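Local atomic coordinates of myroilysin (Myroides profundi, PDB entry 5CZW), a protein that probably cleaves peptide bonds as a zinc-dependent astacin-family metallopeptidase, held latent here by a propeptide cysteine bound to the zinc. Residues I49-G55 with P87-F93; Y59-K63 with D128-S132; G96-Y100 with G169-Y173. The protein carries 1 engineered substitution. One frame throughout, in Å; residues are numbered along the deposited sequence.

Contact 1 (I49-G55 with P87-F93); sequences ITVGLYG and PQIRVTF
Val-51 pairs with Ile-89, and Leu-53 with Val-91, where strands 48-54 and 89-92 run side by side as a parallel pair in the mixed sheet of this astacin-family fold. On the face carrying these four residues, paired side chains point the same way. Leu-53 CD2 reaches back to Val-91 CB at 3.5 Å, while Val-51 CG1 slants across to Val-91 CG2. Ile-49 CG2 touches Ile-89 CD1 at 3.6 Å, and Met-117 of the next strand extends this apolar surface beyond Ile-89 and Val-91.

Tyr-54 and Arg-90 occupy the reverse face. With CG anti to its carbonyl carbon (chi1 -64°), Tyr-54 lays its ring back along the neighbouring strand, placing CE1 3.6 Å from Arg-90 CB and OH 3.4 Å from Pro-87 CD. The two side chains run alongside each other, but the guanidinium stands nearly perpendicular to the phenol ring. It turns back to Pro-87 O, which NH1 meets in the guanidinium plane, while NE bonds Glu-114 O. Because Gly-52 has no side chain, Pro-87 CG can sit 3.8 Å from Gly-52 CA.

Ile-89 N to Thr-50 O, Gly-52 N to Ile-89 O, Val-91 N to Gly-52 O and Tyr-54 N to Val-91 O form the ladder. At Gly-55 and Phe-93 the chains draw apart, and one water links Tyr-54 O to Phe-93 N. At the other end a side chain takes over the pairing: Gln-88 OE1 accepts Thr-50 N at 3.0 Å in its carbonyl plane, while Gln-88 N donates to Thr-50 OG1 at 2.9 Å.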
loop_
_atom_site.group_PDB
_atom_site.type_symbol
_atom_site.label_atom_id
_atom_site.label_comp_id
_atom_site.label_asym_id
_atom_site.label_seq_id
_atom_site.Cartn_x
_atom_site.Cartn_y
_atom_site.Cartn_z
ATOM N N ILE A 49 -12.256 12.871 -2.030
ATOM C CA ILE A 49 -11.028 12.687 -2.788
ATOM C C ILE A 49 -11.377 11.932 -4.072
ATOM O O ILE A 49 -12.010 10.842 -4.086
ATOM C CB ILE A 49 -9.995 11.860 -1.958
ATOM C CG1 ILE A 49 -9.726 12.499 -0.601
ATOM C CG2 ILE A 49 -8.704 11.685 -2.763
ATOM C CD1 ILE A 49 -9.029 11.566 0.357
ATOM N N THR A 50 -11.001 12.535 -5.203
ATOM C CA THR A 50 -11.168 11.880 -6.507
ATOM C C THR A 50 -10.128 10.734 -6.704
ATOM O O THR A 50 -8.964 10.918 -6.345
ATOM C CB THR A 50 -11.093 12.874 -7.675
ATOM O OG1 THR A 50 -9.857 13.570 -7.622
ATOM C CG2 THR A 50 -12.247 13.847 -7.670
ATOM N N VAL A 51 -10.618 9.618 -7.196
ATOM C CA VAL A 51 -9.814 8.394 -7.434
ATOM C C VAL A 51 -9.974 7.993 -8.873
ATOM O O VAL A 51 -11.136 7.869 -9.335
ATOM C CB VAL A 51 -10.234 7.225 -6.494
ATOM C CG1 VAL A 51 -9.291 6.042 -6.715
ATOM C CG2 VAL A 51 -10.192 7.678 -5.059
ATOM N N GLY A 52 -8.891 7.691 -9.591
ATOM C CA GLY A 52 -9.074 7.175 -10.862
ATOM C C GLY A 52 -8.367 5.833 -10.932
ATOM O O GLY A 52 -7.299 5.642 -10.348
ATOM N N LEU A 53 -8.964 4.942 -11.662
ATOM C CA LEU A 53 -8.421 3.575 -11.864
ATOM C C LEU A 53 -7.892 3.450 -13.291
ATOM O O LEU A 53 -8.532 3.736 -14.348
ATOM C CB LEU A 53 -9.513 2.533 -11.534
ATOM C CG LEU A 53 -10.204 2.590 -10.142
ATOM C CD1 LEU A 53 -11.221 1.466 -9.934
ATOM C CD2 LEU A 53 -9.145 2.610 -9.012
ATOM N N TYR A 54 -6.670 2.974 -13.363
ATOM C CA TYR A 54 -6.009 2.896 -14.636
ATOM C C TYR A 54 -5.690 1.468 -14.980
ATOM O O TYR A 54 -4.835 0.873 -14.360
ATOM C CB TYR A 54 -4.726 3.770 -14.623
ATOM C CG TYR A 54 -4.978 5.226 -14.451
ATOM C CD1 TYR A 54 -5.283 5.753 -13.210
ATOM C CD2 TYR A 54 -4.865 6.099 -15.509
ATOM C CE1 TYR A 54 -5.490 7.108 -13.012
ATOM C CE2 TYR A 54 -5.076 7.464 -15.323
ATOM C CZ TYR A 54 -5.340 7.957 -14.111
ATOM O OH TYR A 54 -5.547 9.293 -14.002
ATOM N N GLY A 55 -6.379 0.945 -15.998
ATOM C CA GLY A 55 -6.233 -0.489 -16.336
ATOM C C GLY A 55 -7.034 -1.373 -15.408
ATOM O O GLY A 55 -7.978 -0.871 -14.742
ATOM N N PRO A 87 -7.302 12.798 -11.399
ATOM C CA PRO A 87 -7.791 12.385 -10.122
ATOM C C PRO A 87 -6.685 12.609 -9.092
ATOM O O PRO A 87 -5.483 12.561 -9.408
ATOM C CB PRO A 87 -8.046 10.894 -10.320
ATOM C CG PRO A 87 -8.185 10.724 -11.789
ATOM C CD PRO A 87 -7.218 11.690 -12.361
ATOM N N GLN A 88 -7.081 12.782 -7.853
ATOM C CA GLN A 88 -6.122 13.034 -6.793
ATOM C C GLN A 88 -5.329 11.792 -6.393
ATOM O O GLN A 88 -4.116 11.851 -6.114
ATOM C CB GLN A 88 -6.819 13.608 -5.573
ATOM C CG GLN A 88 -7.277 15.033 -5.728
ATOM C CD GLN A 88 -8.265 15.511 -4.714
ATOM O OE1 GLN A 88 -9.256 14.869 -4.444
ATOM N NE2 GLN A 88 -7.966 16.649 -4.135
ATOM N N ILE A 89 -6.047 10.653 -6.398
ATOM C CA ILE A 89 -5.459 9.303 -6.199
ATOM C C ILE A 89 -5.586 8.626 -7.519
ATOM O O ILE A 89 -6.639 8.573 -8.136
ATOM C CB ILE A 89 -6.172 8.528 -5.098
ATOM C CG1 ILE A 89 -5.899 9.252 -3.753
ATOM C CG2 ILE A 89 -5.697 7.065 -5.038
ATOM C CD1 ILE A 89 -6.717 8.730 -2.620
ATOM N N ARG A 90 -4.437 8.109 -7.971
ATOM C CA ARG A 90 -4.325 7.475 -9.317
ATOM C C ARG A 90 -3.768 6.049 -9.160
ATOM O O ARG A 90 -2.634 5.847 -8.706
ATOM C CB ARG A 90 -3.485 8.274 -10.306
ATOM C CG ARG A 90 -4.070 9.695 -10.486
ATOM C CD ARG A 90 -3.235 10.579 -11.429
ATOM N NE ARG A 90 -1.946 10.870 -10.897
ATOM C CZ ARG A 90 -1.668 11.832 -10.057
ATOM N NH1 ARG A 90 -2.606 12.563 -9.600
ATOM N NH2 ARG A 90 -0.415 12.003 -9.612
ATOM N N VAL A 91 -4.662 5.096 -9.355
ATOM C CA VAL A 91 -4.416 3.673 -9.029
ATOM C C VAL A 91 -4.110 2.838 -10.319
ATOM O O VAL A 91 -4.885 2.826 -11.329
ATOM C CB VAL A 91 -5.690 3.040 -8.432
ATOM C CG1 VAL A 91 -5.352 1.576 -8.092
ATOM C CG2 VAL A 91 -6.201 3.856 -7.271
ATOM N N THR A 92 -2.944 2.235 -10.324
ATOM C CA THR A 92 -2.613 1.238 -11.332
ATOM C C THR A 92 -2.629 -0.178 -10.827
ATOM O O THR A 92 -2.687 -0.398 -9.625
ATOM C CB THR A 92 -1.259 1.562 -11.951
ATOM O OG1 THR A 92 -0.314 1.745 -10.926
ATOM C CG2 THR A 92 -1.358 2.857 -12.843
ATOM N N PHE A 93 -2.484 -1.107 -11.796
ATOM C CA PHE A 93 -2.586 -2.537 -11.557
ATOM C C PHE A 93 -1.390 -3.231 -12.188
ATOM O O PHE A 93 -1.533 -4.315 -12.884
ATOM C CB PHE A 93 -3.890 -3.047 -12.123
ATOM C CG PHE A 93 -5.063 -2.453 -11.406
ATOM C CD1 PHE A 93 -5.542 -2.999 -10.178
ATOM C CD2 PHE A 93 -5.654 -1.355 -11.908
ATOM C CE1 PHE A 93 -6.611 -2.395 -9.530
ATOM C CE2 PHE A 93 -6.698 -0.768 -11.221
ATOM C CZ PHE A 93 -7.134 -1.279 -10.052
HETATM O O HOH W 1 -2.768 -0.703 -14.697
#

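Contact 2 (Y59-K63 with D128-S132); sequences YVRSK and DTEFS. Engineered in segment 128-132: Thr-129 (natural residue Ala).
A salt bridge between Lys-63 and Asp-128, set beside an aromatic contact on Phe-131, joins the short helix 58-63 to the first turn of helix 128-143, whose later turns carry the zinc ligands His-137 and His-141. The segment axes stay 11.2 Å apart and cross at -58°, so long side chains rather than backbones bridge the gap.

The apolar contacts gather on Phe-131, whose ring meets Lys-63, Val-60 and Tyr-59. Phe-131 sets out toward the short helix from its CA, and its ring receives Lys-63 CB over the centre of one face, a CH-pi contact with CB 3.6 Å from the ring centroid. Lys-63 CG follows across the same ring, 3.6 Å from Phe-131 CE2. Val-60 CG2 instead comes to the ring edge, 4.0 Å from Phe-131 CZ. Tyr-59 adds an oblique aromatic neighbour, its CE2 lying 3.9 Å from Phe-131 CE2 with the ring planes 71° apart. Phe-122 also meets the Phe-131 ring, and Phe-93 touches Val-60, so this patch continues into the loops around it.

The lysine chain bends at its second torsion and is extended beyond it, which carries the ammonium past the aromatic ring to the carboxylate. Lys-63 NZ meets Asp-128 OD1 at 2.9 Å on its syn side, 30° out of the carboxylate plane. The ammonium has a second partner in Gln-66 OE1. A water lies within hydrogen-bonding distance of both Tyr-59 OH and the same Asp-128 OD1, to which it probably donates.

Asp-128 OD1 thus accepts from an ammonium and probably from a water. Together with its place at the helix N terminus, this probably favours the ionised carboxylate, while the methylene part of Lys-63 helps to cover Phe-131.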
loop_
_atom_site.group_PDB
_atom_site.type_symbol
_atom_site.label_atom_id
_atom_site.label_comp_id
_atom_site.label_asym_id
_atom_site.label_seq_id
_atom_site.Cartn_x
_atom_site.Cartn_y
_atom_site.Cartn_z
ATOM N N TYR A 59 -13.942 -6.331 -13.111
ATOM C CA TYR A 59 -14.115 -7.012 -11.847
ATOM C C TYR A 59 -13.181 -6.507 -10.791
ATOM O O TYR A 59 -13.646 -6.077 -9.650
ATOM C CB TYR A 59 -13.936 -8.507 -12.005
ATOM C CG TYR A 59 -14.150 -9.361 -10.799
ATOM C CD1 TYR A 59 -15.410 -9.557 -10.309
ATOM C CD2 TYR A 59 -13.081 -9.839 -10.085
ATOM C CE1 TYR A 59 -15.630 -10.298 -9.155
ATOM C CE2 TYR A 59 -13.280 -10.595 -8.937
ATOM C CZ TYR A 59 -14.567 -10.824 -8.522
ATOM O OH TYR A 59 -14.754 -11.587 -7.396
ATOM N N VAL A 60 -11.898 -6.493 -11.146
ATOM C CA VAL A 60 -10.894 -5.966 -10.225
ATOM C C VAL A 60 -11.220 -4.530 -9.833
ATOM O O VAL A 60 -11.110 -4.164 -8.685
ATOM C CB VAL A 60 -9.451 -6.148 -10.787
ATOM C CG1 VAL A 60 -8.400 -5.265 -10.051
ATOM C CG2 VAL A 60 -9.031 -7.564 -10.596
ATOM N N ARG A 61 -11.568 -3.652 -10.795
ATOM C CA ARG A 61 -11.817 -2.263 -10.499
ATOM C C ARG A 61 -13.009 -2.155 -9.568
ATOM O O ARG A 61 -13.058 -1.311 -8.722
ATOM C CB ARG A 61 -12.107 -1.484 -11.807
ATOM C CG ARG A 61 -10.866 -1.337 -12.726
ATOM C CD ARG A 61 -11.217 -1.230 -14.245
ATOM N NE ARG A 61 -11.847 0.015 -14.522
ATOM C CZ ARG A 61 -11.230 1.170 -14.854
ATOM N NH1 ARG A 61 -9.943 1.215 -15.047
ATOM N NH2 ARG A 61 -11.950 2.283 -14.995
ATOM N N SER A 62 -14.022 -3.025 -9.752
ATOM C CA SER A 62 -15.233 -2.969 -8.889
ATOM C C SER A 62 -14.897 -3.359 -7.458
ATOM O O SER A 62 -15.361 -2.703 -6.504
ATOM C CB SER A 62 -16.267 -3.931 -9.419
ATOM O OG SER A 62 -17.473 -3.917 -8.646
ATOM N N LYS A 63 -14.028 -4.344 -7.280
ATOM C CA LYS A 63 -13.566 -4.746 -5.923
ATOM C C LYS A 63 -12.790 -3.600 -5.186
ATOM O O LYS A 63 -12.863 -3.404 -3.980
ATOM C CB LYS A 63 -12.718 -6.031 -6.056
ATOM C CG LYS A 63 -13.575 -7.245 -6.450
ATOM C CD LYS A 63 -14.550 -7.630 -5.298
ATOM C CE LYS A 63 -15.569 -8.716 -5.587
ATOM N NZ LYS A 63 -16.392 -8.923 -4.391
ATOM N N ASP A 128 -12.094 -12.763 -1.965
ATOM C CA ASP A 128 -12.629 -11.554 -1.325
ATOM C C ASP A 128 -11.727 -11.097 -0.171
ATOM O O ASP A 128 -11.559 -9.902 0.084
ATOM C CB ASP A 128 -14.079 -11.746 -0.909
ATOM C CG ASP A 128 -15.067 -11.475 -2.066
ATOM O OD1 ASP A 128 -14.696 -10.858 -3.104
ATOM O OD2 ASP A 128 -16.254 -11.818 -1.938
ATOM N N THR A 129 -11.211 -12.032 0.618
ATOM C CA THR A 129 -10.390 -11.656 1.730
ATOM C C THR A 129 -9.131 -10.949 1.276
ATOM O O THR A 129 -8.689 -9.972 1.894
ATOM C CB THR A 129 -9.976 -12.879 2.532
ATOM O OG1 THR A 129 -11.144 -13.414 3.102
ATOM C CG2 THR A 129 -9.098 -12.428 3.671
ATOM N N GLU A 130 -8.572 -11.396 0.181
ATOM C CA GLU A 130 -7.338 -10.770 -0.319
ATOM C C GLU A 130 -7.629 -9.397 -0.868
ATOM O O GLU A 130 -6.846 -8.471 -0.623
ATOM C CB GLU A 130 -6.684 -11.611 -1.363
ATOM C CG GLU A 130 -5.414 -11.007 -1.934
ATOM C CD GLU A 130 -4.382 -10.614 -0.909
ATOM O OE1 GLU A 130 -4.314 -11.241 0.201
ATOM O OE2 GLU A 130 -3.625 -9.612 -1.144
ATOM N N PHE A 131 -8.775 -9.216 -1.545
ATOM C CA PHE A 131 -9.122 -7.864 -1.979
ATOM C C PHE A 131 -9.303 -6.967 -0.761
ATOM O O PHE A 131 -8.786 -5.827 -0.701
ATOM C CB PHE A 131 -10.374 -7.754 -2.833
ATOM C CG PHE A 131 -10.245 -8.190 -4.268
ATOM C CD1 PHE A 131 -9.536 -7.419 -5.209
ATOM C CD2 PHE A 131 -10.945 -9.298 -4.728
ATOM C CE1 PHE A 131 -9.453 -7.812 -6.556
ATOM C CE2 PHE A 131 -10.868 -9.661 -6.056
ATOM C CZ PHE A 131 -10.138 -8.919 -6.981
ATOM N N SER A 132 -10.052 -7.447 0.211
ATOM C CA SER A 132 -10.356 -6.672 1.385
ATOM C C SER A 132 -9.062 -6.287 2.121
ATOM O O SER A 132 -8.817 -5.091 2.470
ATOM C CB SER A 132 -11.282 -7.469 2.363
ATOM O OG SER A 132 -11.577 -6.656 3.526
HETATM O O HOH W 2 -13.470 -11.806 -5.145
#

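Contact 3 (G96-Y100 with G169-Y173); sequences GAGSY and GYPNY
Pro-171 packs over one face of the Tyr-100 ring where the loop leading into strand 100-101 meets the turn after helix 160-167, beside the zinc site of this metzincin. The apolar contacts centre on the proline. Its CG sits above the Tyr-100 ring, displaced toward the rim, in a CH-pi contact that brings it to 3.7 Å from Tyr-100 CE2. Pro-171 CD comes within 3.6 Å of Ala-97 O. The peptide bond before Pro-171 is cis, and this folds the proline back onto its own neighbour: Pro-171 CB lies over the centre of the Tyr-170 ring, 4.0 Å above its plane. One proline thus packs against two tyrosines. Ala-97 CB approaches the edge of the Tyr-170 ring, 4.2 Å from CD2.

The two tyrosine side chains cross at about a right angle, with Tyr-100 OH 3.4 Å from Tyr-170 CE2. Tyr-170 CG is anti to the backbone N (chi1 -176°), which brings the end of its side chain nearer to the other loop. Their hydroxyls do not bond to each other but share a partner, Glu-115 OE2; Tyr-170 OH also meets Arg-6 NH1.

Polar links lead on to the segment around the zinc ligand Cys-23. Ser-99 forms backbone bonds with Val-22 and Lys-24, and Ala-97 O accepts from the Lys-24 side chain. The Tyr-100 side chain is about 5 Å from that of Cys-23.

The shared carboxylate would thus fix both rings around the proline through their phenol ends, and the arginine on Tyr-170 OH may help to balance the negative charge.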
loop_
_atom_site.group_PDB
_atom_site.type_symbol
_atom_site.label_atom_id
_atom_site.label_comp_id
_atom_site.label_asym_id
_atom_site.label_seq_id
_atom_site.Cartn_x
_atom_site.Cartn_y
_atom_site.Cartn_z
ATOM N N GLY A 96 3.416 -7.496 -10.478
ATOM C CA GLY A 96 4.788 -7.704 -10.055
ATOM C C GLY A 96 5.574 -6.598 -9.447
ATOM O O GLY A 96 6.653 -6.853 -8.978
ATOM N N ALA A 97 5.000 -5.372 -9.439
ATOM C CA ALA A 97 5.618 -4.146 -8.891
ATOM C C ALA A 97 5.465 -3.958 -7.408
ATOM O O ALA A 97 5.951 -2.992 -6.815
ATOM C CB ALA A 97 4.992 -2.997 -9.566
ATOM N N GLY A 98 4.757 -4.924 -6.807
ATOM C CA GLY A 98 4.316 -4.775 -5.435
ATOM C C GLY A 98 3.085 -3.937 -5.319
ATOM O O GLY A 98 2.554 -3.482 -6.285
ATOM N N SER A 99 2.552 -3.803 -4.125
ATOM C CA SER A 99 1.406 -2.897 -3.924
ATOM C C SER A 99 1.900 -1.834 -3.009
ATOM O O SER A 99 2.785 -2.056 -2.151
ATOM C CB SER A 99 0.209 -3.644 -3.266
ATOM O OG SER A 99 -0.345 -4.662 -4.085
ATOM N N TYR A 100 1.333 -0.631 -3.154
ATOM C CA TYR A 100 1.841 0.557 -2.480
ATOM C C TYR A 100 0.922 1.712 -2.639
ATOM O O TYR A 100 0.151 1.750 -3.608
ATOM C CB TYR A 100 3.275 0.942 -3.061
ATOM C CG TYR A 100 3.499 1.069 -4.550
ATOM C CD1 TYR A 100 3.159 2.222 -5.254
ATOM C CD2 TYR A 100 3.949 -0.021 -5.268
ATOM C CE1 TYR A 100 3.348 2.295 -6.591
ATOM C CE2 TYR A 100 4.159 0.048 -6.625
ATOM C CZ TYR A 100 3.831 1.173 -7.298
ATOM O OH TYR A 100 3.991 1.321 -8.665
ATOM N N GLY A 169 14.356 -2.626 -8.240
ATOM C CA GLY A 169 13.631 -2.203 -9.435
ATOM C C GLY A 169 12.427 -1.287 -9.169
ATOM O O GLY A 169 12.416 -0.525 -8.213
ATOM N N TYR A 170 11.466 -1.338 -10.092
ATOM C CA TYR A 170 10.370 -0.408 -10.124
ATOM C C TYR A 170 9.494 -0.696 -8.886
ATOM O O TYR A 170 9.253 -1.839 -8.617
ATOM C CB TYR A 170 9.552 -0.545 -11.404
ATOM C CG TYR A 170 8.448 0.486 -11.508
ATOM C CD1 TYR A 170 8.728 1.752 -12.009
ATOM C CD2 TYR A 170 7.156 0.191 -11.154
ATOM C CE1 TYR A 170 7.751 2.735 -12.103
ATOM C CE2 TYR A 170 6.152 1.200 -11.227
ATOM C CZ TYR A 170 6.491 2.470 -11.682
ATOM O OH TYR A 170 5.571 3.486 -11.817
ATOM N N PRO A 171 8.994 0.310 -8.178
ATOM C CA PRO A 171 9.198 1.774 -8.346
ATOM C C PRO A 171 10.334 2.402 -7.555
ATOM O O PRO A 171 10.651 3.565 -7.771
ATOM C CB PRO A 171 7.911 2.346 -7.732
ATOM C CG PRO A 171 7.602 1.324 -6.661
ATOM C CD PRO A 171 7.864 0.000 -7.265
ATOM N N ASN A 172 10.881 1.682 -6.560
ATOM C CA ASN A 172 11.866 2.242 -5.656
ATOM C C ASN A 172 13.232 2.519 -6.309
ATOM O O ASN A 172 13.785 3.562 -6.043
ATOM C CB ASN A 172 12.126 1.323 -4.444
ATOM C CG ASN A 172 10.895 1.133 -3.517
ATOM O OD1 ASN A 172 10.594 0.038 -3.188
ATOM N ND2 ASN A 172 10.285 2.203 -3.033
ATOM N N TYR A 173 13.743 1.594 -7.108
ATOM C CA TYR A 173 15.111 1.697 -7.608
ATOM C C TYR A 173 16.131 1.919 -6.424
ATOM O O TYR A 173 16.974 2.860 -6.395
ATOM C CB TYR A 173 15.136 2.805 -8.662
ATOM C CG TYR A 173 14.294 2.548 -9.886
ATOM C CD1 TYR A 173 14.673 1.601 -10.822
ATOM C CD2 TYR A 173 13.105 3.230 -10.116
ATOM C CE1 TYR A 173 13.908 1.348 -11.954
ATOM C CE2 TYR A 173 12.355 3.008 -11.240
ATOM C CZ TYR A 173 12.742 2.060 -12.161
ATOM O OH TYR A 173 11.973 1.840 -13.295
#

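From the N terminus, contact 1 opens on strand 48-54 and closes at 87-93, spanning helix 58-63 and strand 78-81. Contact 2 starts within that span, at 59-63, but closes only at 128-132, so the two cross; this fastens the short helix to the first turn of the zinc-binding helix. They also touch directly, through Arg-61 NH1 with Gly-55 O and Val-60 with Phe-93. Contact 3 begins at 96-100, soon after contact 1 has closed, and ends at 169-173. It follows contact 1 in series and crosses contact 2, tying the loop after strand 89-92 to the turn beyond helix 160-167.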